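Local structure of CRISPR protein (Archaeoglobus fulgidus, 4MJK) at residues S27-P32 / Y228-M233; Y201-E206 / S218-K223. The protein is a Cas5-family CRISPR protein that probably serves as a subunit of the type I-A Cascade complex, which carries the CRISPR RNA. All coordinates share one frame; numbering follows the deposited sequence.

Interaction 1. Residues S27-P32 / Y228-M233; sequences SFYYPP and YRIPIM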
ATOM      1  N   SER A  27      12.569  -6.740  -8.992  1.00 15.96           N
ATOM      2  CA  SER A  27      11.425  -6.455  -8.123  1.00 14.85           C
ATOM      3  C   SER A  27      11.293  -7.622  -7.137  1.00 16.76           C
ATOM      4  O   SER A  27      11.915  -8.675  -7.327  1.00 13.87           O
ATOM      5  CB  SER A  27      10.152  -6.297  -8.939  1.00 15.80           C
ATOM      6  OG  SER A  27       9.893  -7.475  -9.680  1.00 21.57           O
ATOM      7  N   PHE A  28      10.511  -7.437  -6.081  1.00 13.60           N
ATOM      8  CA  PHE A  28      10.493  -8.416  -4.994  1.00 12.86           C
ATOM      9  C   PHE A  28       9.073  -8.802  -4.625  1.00 10.72           C
ATOM     10  O   PHE A  28       8.254  -7.940  -4.325  1.00  9.66           O
ATOM     11  CB  PHE A  28      11.146  -7.844  -3.734  1.00 10.51           C
ATOM     12  CG  PHE A  28      12.626  -7.623  -3.840  1.00 12.52           C
ATOM     13  CD1 PHE A  28      13.473  -8.644  -4.240  1.00 11.65           C
ATOM     14  CD2 PHE A  28      13.176  -6.383  -3.517  1.00 12.37           C
ATOM     15  CE1 PHE A  28      14.846  -8.434  -4.334  1.00 11.21           C
ATOM     16  CE2 PHE A  28      14.540  -6.164  -3.608  1.00 12.97           C
ATOM     17  CZ  PHE A  28      15.376  -7.189  -4.014  1.00 13.17           C
ATOM     18  N   TYR A  29       8.783 -10.094  -4.610  1.00  9.09           N
ATOM     19  CA  TYR A  29       7.533 -10.550  -4.001  1.00 11.69           C
ATOM     20  C   TYR A  29       7.583 -10.317  -2.478  1.00 10.77           C
ATOM     21  O   TYR A  29       6.575  -9.935  -1.862  1.00 10.32           O
ATOM     22  CB  TYR A  29       7.286 -12.031  -4.305  1.00 10.89           C
ATOM     23  CG  TYR A  29       6.918 -12.336  -5.742  1.00 12.95           C
ATOM     24  CD1 TYR A  29       5.618 -12.145  -6.204  1.00 16.85           C
ATOM     25  CD2 TYR A  29       7.861 -12.848  -6.630  1.00 16.97           C
ATOM     26  CE1 TYR A  29       5.271 -12.442  -7.523  1.00 19.70           C
ATOM     27  CE2 TYR A  29       7.521 -13.156  -7.951  1.00 18.84           C
ATOM     28  CZ  TYR A  29       6.228 -12.945  -8.386  1.00 18.81           C
ATOM     29  OH  TYR A  29       5.873 -13.239  -9.680  1.00 23.47           O
ATOM     30  N   TYR A  30       8.755 -10.527  -1.871  1.00 10.12           N
ATOM     31  CA  TYR A  30       8.879 -10.399  -0.412  1.00 10.33           C
ATOM     32  C   TYR A  30      10.041  -9.528   0.032  1.00 10.60           C
ATOM     33  O   TYR A  30      11.005  -9.359  -0.695  1.00 10.79           O
ATOM     34  CB  TYR A  30       9.063 -11.775   0.237  1.00  8.66           C
ATOM     35  CG  TYR A  30       7.855 -12.650   0.138  1.00 13.66           C
ATOM     36  CD1 TYR A  30       6.750 -12.424   0.952  1.00 12.07           C
ATOM     37  CD2 TYR A  30       7.809 -13.708  -0.773  1.00 11.23           C
ATOM     38  CE1 TYR A  30       5.626 -13.220   0.861  1.00 13.93           C
ATOM     39  CE2 TYR A  30       6.691 -14.510  -0.868  1.00 13.21           C
ATOM     40  CZ  TYR A  30       5.597 -14.262  -0.036  1.00 15.86           C
ATOM     41  OH  TYR A  30       4.459 -15.049  -0.109  1.00 14.23           O
ATOM     42  N   PRO A  31       9.978  -9.004   1.267  1.00 11.72           N
ATOM     43  CA  PRO A  31      11.142  -8.270   1.772  1.00 11.01           C
ATOM     44  C   PRO A  31      12.366  -9.180   1.775  1.00 10.10           C
ATOM     45  O   PRO A  31      12.282 -10.304   2.271  1.00 10.36           O
ATOM     46  CB  PRO A  31      10.749  -7.945   3.220  1.00 11.82           C
ATOM     47  CG  PRO A  31       9.261  -7.939   3.209  1.00  9.52           C
ATOM     48  CD  PRO A  31       8.892  -9.063   2.260  1.00 12.22           C
ATOM     49  N   PRO A  32      13.486  -8.708   1.214  1.00 11.34           N
ATOM     50  CA  PRO A  32      14.712  -9.519   1.229  1.00 11.41           C
ATOM     51  C   PRO A  32      15.160  -9.872   2.646  1.00  9.88           C
ATOM     52  O   PRO A  32      14.895  -9.121   3.588  1.00 10.28           O
ATOM     53  CB  PRO A  32      15.743  -8.610   0.550  1.00  9.59           C
ATOM     54  CG  PRO A  32      14.899  -7.716  -0.356  1.00 13.16           C
ATOM     55  CD  PRO A  32      13.647  -7.454   0.445  1.00  9.84           C
ATOM     56  N   TYR A 228      16.421 -18.058  -3.992  1.00 10.72           N
ATOM     57  CA  TYR A 228      15.447 -18.663  -3.075  1.00 10.80           C
ATOM     58  C   TYR A 228      14.228 -19.137  -3.835  1.00 11.00           C
ATOM     59  O   TYR A 228      13.839 -18.521  -4.832  1.00 10.35           O
ATOM     60  CB  TYR A 228      14.941 -17.631  -2.052  1.00 11.35           C
ATOM     61  CG  TYR A 228      15.598 -17.678  -0.693  1.00 11.51           C
ATOM     62  CD1 TYR A 228      16.931 -17.375  -0.542  1.00 13.27           C
ATOM     63  CD2 TYR A 228      14.864 -18.023   0.445  1.00 12.18           C
ATOM     64  CE1 TYR A 228      17.541 -17.405   0.705  1.00 11.67           C
ATOM     65  CE2 TYR A 228      15.457 -18.047   1.700  1.00 14.98           C
ATOM     66  CZ  TYR A 228      16.800 -17.738   1.821  1.00 15.82           C
ATOM     67  OH  TYR A 228      17.409 -17.772   3.067  1.00 17.55           O
ATOM     68  N   ARG A 229      13.601 -20.202  -3.343  1.00  9.91           N
ATOM     69  CA  ARG A 229      12.242 -20.527  -3.745  1.00 10.80           C
ATOM     70  C   ARG A 229      11.348 -19.906  -2.675  1.00 11.28           C
ATOM     71  O   ARG A 229      11.690 -19.939  -1.499  1.00 11.27           O
ATOM     72  CB  ARG A 229      12.019 -22.039  -3.826  1.00 10.78           C
ATOM     73  CG  ARG A 229      12.892 -22.735  -4.857  1.00 16.65           C
ATOM     74  CD  ARG A 229      12.688 -22.201  -6.283  1.00 15.76           C
ATOM     75  NE  ARG A 229      11.329 -22.359  -6.815  1.00 17.59           N
ATOM     76  CZ  ARG A 229      10.924 -23.386  -7.564  1.00 19.65           C
ATOM     77  NH1 ARG A 229      11.761 -24.376  -7.861  1.00 19.18           N
ATOM     78  NH2 ARG A 229       9.681 -23.430  -8.023  1.00 17.46           N
ATOM     79  N   ILE A 230      10.239 -19.300  -3.092  1.00  8.96           N
ATOM     80  CA  ILE A 230       9.370 -18.566  -2.172  1.00  8.92           C
ATOM     81  C   ILE A 230       7.931 -18.980  -2.408  1.00 10.12           C
ATOM     82  O   ILE A 230       7.499 -19.118  -3.561  1.00 11.94           O
ATOM     83  CB  ILE A 230       9.492 -17.018  -2.361  1.00  9.86           C
ATOM     84  CG1 ILE A 230       9.326 -16.642  -3.837  1.00 10.86           C
ATOM     85  CG2 ILE A 230      10.858 -16.523  -1.856  1.00 10.01           C
ATOM     86  CD1 ILE A 230       9.231 -15.142  -4.118  1.00 11.46           C
ATOM     87  N   PRO A 231       7.173 -19.181  -1.324  1.00  8.93           N
ATOM     88  CA  PRO A 231       5.779 -19.585  -1.516  1.00 10.92           C
ATOM     89  C   PRO A 231       4.875 -18.376  -1.777  1.00 13.41           C
ATOM     90  O   PRO A 231       5.081 -17.298  -1.196  1.00 12.54           O
ATOM     91  CB  PRO A 231       5.426 -20.231  -0.180  1.00 11.85           C
ATOM     92  CG  PRO A 231       6.242 -19.444   0.828  1.00  9.70           C
ATOM     93  CD  PRO A 231       7.543 -19.104   0.102  1.00  9.22           C
ATOM     94  N   ILE A 232       3.888 -18.573  -2.647  1.00 11.81           N
ATOM     95  CA  ILE A 232       2.915 -17.550  -2.991  1.00 13.54           C
ATOM     96  C   ILE A 232       1.530 -18.161  -2.779  1.00 14.43           C
ATOM     97  O   ILE A 232       1.111 -19.080  -3.484  1.00 12.93           O
ATOM     98  CB  ILE A 232       3.043 -17.094  -4.456  1.00 16.03           C
ATOM     99  CG1 ILE A 232       4.480 -16.627  -4.777  1.00 18.04           C
ATOM    100  CG2 ILE A 232       1.972 -16.040  -4.780  1.00 17.99           C
ATOM    101  CD1 ILE A 232       4.797 -15.253  -4.336  1.00 15.93           C
HETATM  102  N   MSE A 233       0.841 -17.648  -1.776  1.00 13.16           N
HETATM  103  CA  MSE A 233      -0.462 -18.141  -1.376  1.00 17.04           C
HETATM  104  C   MSE A 233      -1.500 -17.676  -2.388  1.00 20.46           C
HETATM  105  O   MSE A 233      -1.520 -16.502  -2.759  1.00 20.56           O
HETATM  106  CB  MSE A 233      -0.761 -17.535  -0.001  1.00 18.53           C
HETATM  107  CG  MSE A 233      -1.927 -18.087   0.748  1.00 27.56           C
HETATM  108 SE   MSE A 233      -1.849 -17.356   2.563  0.50 21.68          SE
HETATM  109  CE  MSE A 233      -1.176 -18.946   3.486  1.00 28.45           C
TER
HETATM  110  O   HOH W   1       1.760 -15.156  -0.567  1.00 10.47           O
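Y29 and Y30 both turn CG anti to their own carbonyl carbons (chi1 -71° and -68°), which sends two neighbouring rings onto I230, P231 and I232. The side chains of Y30 and I230 run past each other head to tail, and CD1 of I230 lies at the ring edge, 3.9 Å from Y30 CD2. Beyond it, Y30 OH donates to P231 O at 2.6 Å, a short bond in the carbonyl plane with a C=O...O angle of 156°. The same hydroxyl accepts from a water 2.7 Å from Y30 OH, and this water in turn accepts from M233 N, so the phenol holds the last residue of strand 225-231 directly and the backbone just beyond it through the water. The side chain of Y29 crosses those of I230 and I232 at about a right angle: its CD2 meets I230 CD1 at 3.7 Å, and its CD1 lies equally far from I232 CD1. I232 CD1 also approaches Y30 CE2 at 4.0 Å, so this one methyl touches both tyrosines. A phenylalanine in place of Y30 would probably leave P231 O without its hydroxyl donor and the bridging water without its acceptor. W71 meets the Y30 ring edge-to-face, and the carboxylate of E199 takes the backbone N-H groups of Y29 and Y30. The contact thus fastens the loop leading into helix 33-46, with P32 at its N-cap position, against the end of the middle strand of a small three-stranded antiparallel sheet in this Cas5 protein.

Interaction 2. Residues Y201-E206 / S218-K223; sequences YLNPFE and SYISGK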
ATOM      1  N   TYR A 201      18.192 -12.689  -3.952  1.00 12.15           N
ATOM      2  CA  TYR A 201      18.428 -11.707  -2.886  1.00 13.33           C
ATOM      3  C   TYR A 201      19.919 -11.553  -2.613  1.00 14.26           C
ATOM      4  O   TYR A 201      20.710 -12.411  -2.992  1.00 13.19           O
ATOM      5  CB  TYR A 201      17.802 -12.192  -1.571  1.00 12.14           C
ATOM      6  CG  TYR A 201      16.303 -12.447  -1.601  1.00 10.12           C
ATOM      7  CD1 TYR A 201      15.792 -13.727  -1.403  1.00 10.74           C
ATOM      8  CD2 TYR A 201      15.405 -11.410  -1.817  1.00 11.40           C
ATOM      9  CE1 TYR A 201      14.427 -13.964  -1.425  1.00 11.46           C
ATOM     10  CE2 TYR A 201      14.038 -11.635  -1.846  1.00 10.21           C
ATOM     11  CZ  TYR A 201      13.551 -12.917  -1.645  1.00 10.90           C
ATOM     12  OH  TYR A 201      12.188 -13.159  -1.672  1.00 12.19           O
ATOM     13  N   LEU A 202      20.298 -10.480  -1.919  1.00 14.44           N
ATOM     14  CA  LEU A 202      21.599 -10.435  -1.256  1.00 14.41           C
ATOM     15  C   LEU A 202      21.719 -11.577  -0.232  1.00 16.77           C
ATOM     16  O   LEU A 202      20.779 -11.878   0.523  1.00 13.73           O
ATOM     17  CB  LEU A 202      21.841  -9.069  -0.596  1.00 16.62           C
ATOM     18  CG  LEU A 202      21.866  -7.849  -1.532  1.00 17.54           C
ATOM     19  CD1 LEU A 202      22.015  -6.540  -0.757  1.00 18.02           C
ATOM     20  CD2 LEU A 202      22.973  -7.983  -2.588  1.00 19.99           C
ATOM     21  N   ASN A 203      22.877 -12.227  -0.221  1.00 16.85           N
ATOM     22  CA  ASN A 203      23.107 -13.374   0.648  1.00 18.09           C
ATOM     23  C   ASN A 203      23.157 -12.943   2.116  1.00 18.50           C
ATOM     24  O   ASN A 203      23.962 -12.091   2.487  1.00 18.90           O
ATOM     25  CB  ASN A 203      24.406 -14.077   0.211  1.00 19.52           C
ATOM     26  CG  ASN A 203      24.698 -15.339   0.996  1.00 23.09           C
ATOM     27  OD1 ASN A 203      23.897 -15.788   1.807  1.00 22.35           O
ATOM     28  ND2 ASN A 203      25.859 -15.926   0.744  1.00 28.83           N
ATOM     29  N   PRO A 204      22.275 -13.505   2.962  1.00 18.84           N
ATOM     30  CA  PRO A 204      22.296 -13.039   4.354  1.00 20.07           C
ATOM     31  C   PRO A 204      23.322 -13.791   5.202  1.00 21.11           C
ATOM     32  O   PRO A 204      23.552 -13.423   6.348  1.00 26.01           O
ATOM     33  CB  PRO A 204      20.885 -13.369   4.842  1.00 18.70           C
ATOM     34  CG  PRO A 204      20.526 -14.621   4.077  1.00 18.09           C
ATOM     35  CD  PRO A 204      21.172 -14.452   2.708  1.00 19.79           C
ATOM     36  N   PHE A 205      23.907 -14.846   4.652  1.00 20.39           N
ATOM     37  CA  PHE A 205      24.824 -15.687   5.411  1.00 23.54           C
ATOM     38  C   PHE A 205      26.232 -15.131   5.319  1.00 26.38           C
ATOM     39  O   PHE A 205      26.747 -14.897   4.226  1.00 31.65           O
ATOM     40  CB  PHE A 205      24.779 -17.124   4.908  1.00 21.78           C
ATOM     41  CG  PHE A 205      23.428 -17.744   5.011  1.00 22.61           C
ATOM     42  CD1 PHE A 205      22.843 -17.954   6.252  1.00 23.21           C
ATOM     43  CD2 PHE A 205      22.729 -18.101   3.879  1.00 22.45           C
ATOM     44  CE1 PHE A 205      21.585 -18.510   6.359  1.00 20.23           C
ATOM     45  CE2 PHE A 205      21.463 -18.654   3.982  1.00 26.66           C
ATOM     46  CZ  PHE A 205      20.899 -18.859   5.226  1.00 21.83           C
ATOM     47  N   GLU A 206      26.835 -14.886   6.471  1.00 28.82           N
ATOM     48  CA  GLU A 206      28.214 -14.422   6.520  1.00 30.98           C
ATOM     49  C   GLU A 206      29.095 -15.519   7.095  1.00 33.18           C
ATOM     50  O   GLU A 206      28.632 -16.359   7.870  1.00 30.76           O
ATOM     51  CB  GLU A 206      28.328 -13.152   7.371  1.00 32.15           C
ATOM     52  CG  GLU A 206      27.418 -12.012   6.920  1.00 37.58           C
ATOM     53  CD  GLU A 206      28.178 -10.725   6.612  1.00 43.23           C
ATOM     54  OE1 GLU A 206      29.414 -10.788   6.435  1.00 44.22           O
ATOM     55  OE2 GLU A 206      27.532  -9.649   6.545  1.00 48.27           O
ATOM     56  N   SER A 218      30.434 -23.607   1.201  1.00 50.69           N
ATOM     57  CA  SER A 218      30.995 -23.699  -0.138  1.00 50.81           C
ATOM     58  C   SER A 218      29.969 -23.236  -1.167  1.00 48.43           C
ATOM     59  O   SER A 218      30.186 -22.260  -1.882  1.00 50.45           O
ATOM     60  CB  SER A 218      31.454 -25.136  -0.446  1.00 54.24           C
ATOM     61  OG  SER A 218      32.725 -25.431   0.083  1.00 48.43           O
ATOM     62  N   TYR A 219      28.851 -23.951  -1.237  1.00 44.84           N
ATOM     63  CA  TYR A 219      27.800 -23.631  -2.190  1.00 41.74           C
ATOM     64  C   TYR A 219      26.984 -22.454  -1.701  1.00 43.38           C
ATOM     65  O   TYR A 219      26.370 -21.742  -2.491  1.00 47.24           O
ATOM     66  CB  TYR A 219      26.903 -24.845  -2.455  1.00 38.96           C
ATOM     67  CG  TYR A 219      27.515 -25.827  -3.429  1.00 38.01           C
ATOM     68  CD1 TYR A 219      27.439 -25.610  -4.800  1.00 37.47           C
ATOM     69  CD2 TYR A 219      28.182 -26.960  -2.980  1.00 38.20           C
ATOM     70  CE1 TYR A 219      28.002 -26.495  -5.697  1.00 37.54           C
ATOM     71  CE2 TYR A 219      28.754 -27.854  -3.874  1.00 39.23           C
ATOM     72  CZ  TYR A 219      28.655 -27.616  -5.232  1.00 39.77           C
ATOM     73  OH  TYR A 219      29.220 -28.496  -6.131  1.00 37.43           O
ATOM     74  N   ILE A 220      26.977 -22.255  -0.388  1.00 43.99           N
ATOM     75  CA  ILE A 220      26.382 -21.057   0.190  1.00 45.65           C
ATOM     76  C   ILE A 220      27.515 -20.119   0.581  1.00 46.92           C
ATOM     77  O   ILE A 220      27.300 -18.928   0.814  1.00 45.64           O
ATOM     78  CB  ILE A 220      25.528 -21.380   1.424  1.00 40.71           C
ATOM     79  CG1 ILE A 220      24.521 -20.253   1.669  1.00 39.09           C
ATOM     80  CG2 ILE A 220      26.413 -21.613   2.639  1.00 42.61           C
ATOM     81  CD1 ILE A 220      23.568 -20.018   0.499  1.00 37.86           C
ATOM     82  N   SER A 221      28.721 -20.691   0.628  1.00 51.90           N
ATOM     83  CA  SER A 221      29.967 -19.978   0.915  1.00 50.06           C
ATOM     84  C   SER A 221      29.753 -18.579   1.455  1.00 48.54           C
ATOM     85  O   SER A 221      29.083 -18.371   2.470  1.00 47.99           O
ATOM     86  CB  SER A 221      30.834 -19.888  -0.348  1.00 50.91           C
ATOM     87  OG  SER A 221      31.771 -20.952  -0.422  1.00 52.92           O
ATOM     88  N   GLY A 222      30.362 -17.632   0.754  1.00 45.04           N
ATOM     89  CA  GLY A 222      30.157 -16.220   0.979  1.00 43.46           C
ATOM     90  C   GLY A 222      30.017 -15.597  -0.393  1.00 42.67           C
ATOM     91  O   GLY A 222      30.774 -14.701  -0.762  1.00 46.14           O
ATOM     92  N   LYS A 223      29.068 -16.108  -1.173  1.00 41.40           N
ATOM     93  CA  LYS A 223      28.727 -15.492  -2.447  1.00 37.76           C
ATOM     94  C   LYS A 223      27.869 -14.273  -2.145  1.00 30.83           C
ATOM     95  O   LYS A 223      27.370 -14.133  -1.027  1.00 29.96           O
ATOM     96  CB  LYS A 223      27.993 -16.477  -3.354  1.00 35.28           C
ATOM     97  CG  LYS A 223      26.847 -17.198  -2.683  1.00 37.88           C
ATOM     98  CD  LYS A 223      26.678 -18.597  -3.266  1.00 44.48           C
ATOM     99  CE  LYS A 223      25.210 -18.926  -3.524  1.00 39.95           C
ATOM    100  NZ  LYS A 223      24.699 -18.290  -4.775  1.00 35.21           N
TER
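An Asx turn at N203, just past the end of strand 196-202, leaves the amide nitrogen facing loop 218-223, which leads back to strand 225-231. N203 OD1 accepts from F205 N at 3.0 Å, with the donor well above the carbonyl plane of the amide rather than on a lone pair. The other half of the amide faces across the contact: ND2 of N203 donates to K223 O at 2.9 Å, nearly in the amide plane, and more weakly to I220 O at 3.3 Å from the same ND2. CG anti to the backbone N (chi1 -176°) carries the amide out toward loop 218-223, where its oxygen is held by its own turn and its nitrogen by two carbonyls. Strands 196-202 and 225-231 are antiparallel neighbours, and N203 and K223 lie where the two strands' backbones run on past this pairing, N203 still sharing a backbone hydrogen bond with K224. Alongside, the side chains of F205 and I220 cross at about a right angle, F205 CD2 lying 3.6 Å from I220 CG1. P204 CG sits over the centre of one ring face, and L66 also touches F205. K223 sends its amino group elsewhere, to A225 O and in a salt bridge to E183.

In the fold
The two contacts share one small antiparallel sheet, in which strand 225-231 lies between 180-181 and 196-202, and their centres are about 17 Å apart. Interaction 1 joins segments 196 residues apart at the closest ends, whereas interaction 2 is local, closing the connection between two successive strands; both its segments fall within the span that interaction 1 brackets. Y201, at the start of segment 201-206, packs on F28, P32, Y228 and I230, which puts the two segment pairs in touch. Interaction 1 is buried, its centre about 7 Å from that of the molecule; interaction 2, about 14 Å out, is partly buried. The loop of interaction 1 leads into helix 33-46, and L202 and P204 pack on its T34, so both regions border this helix.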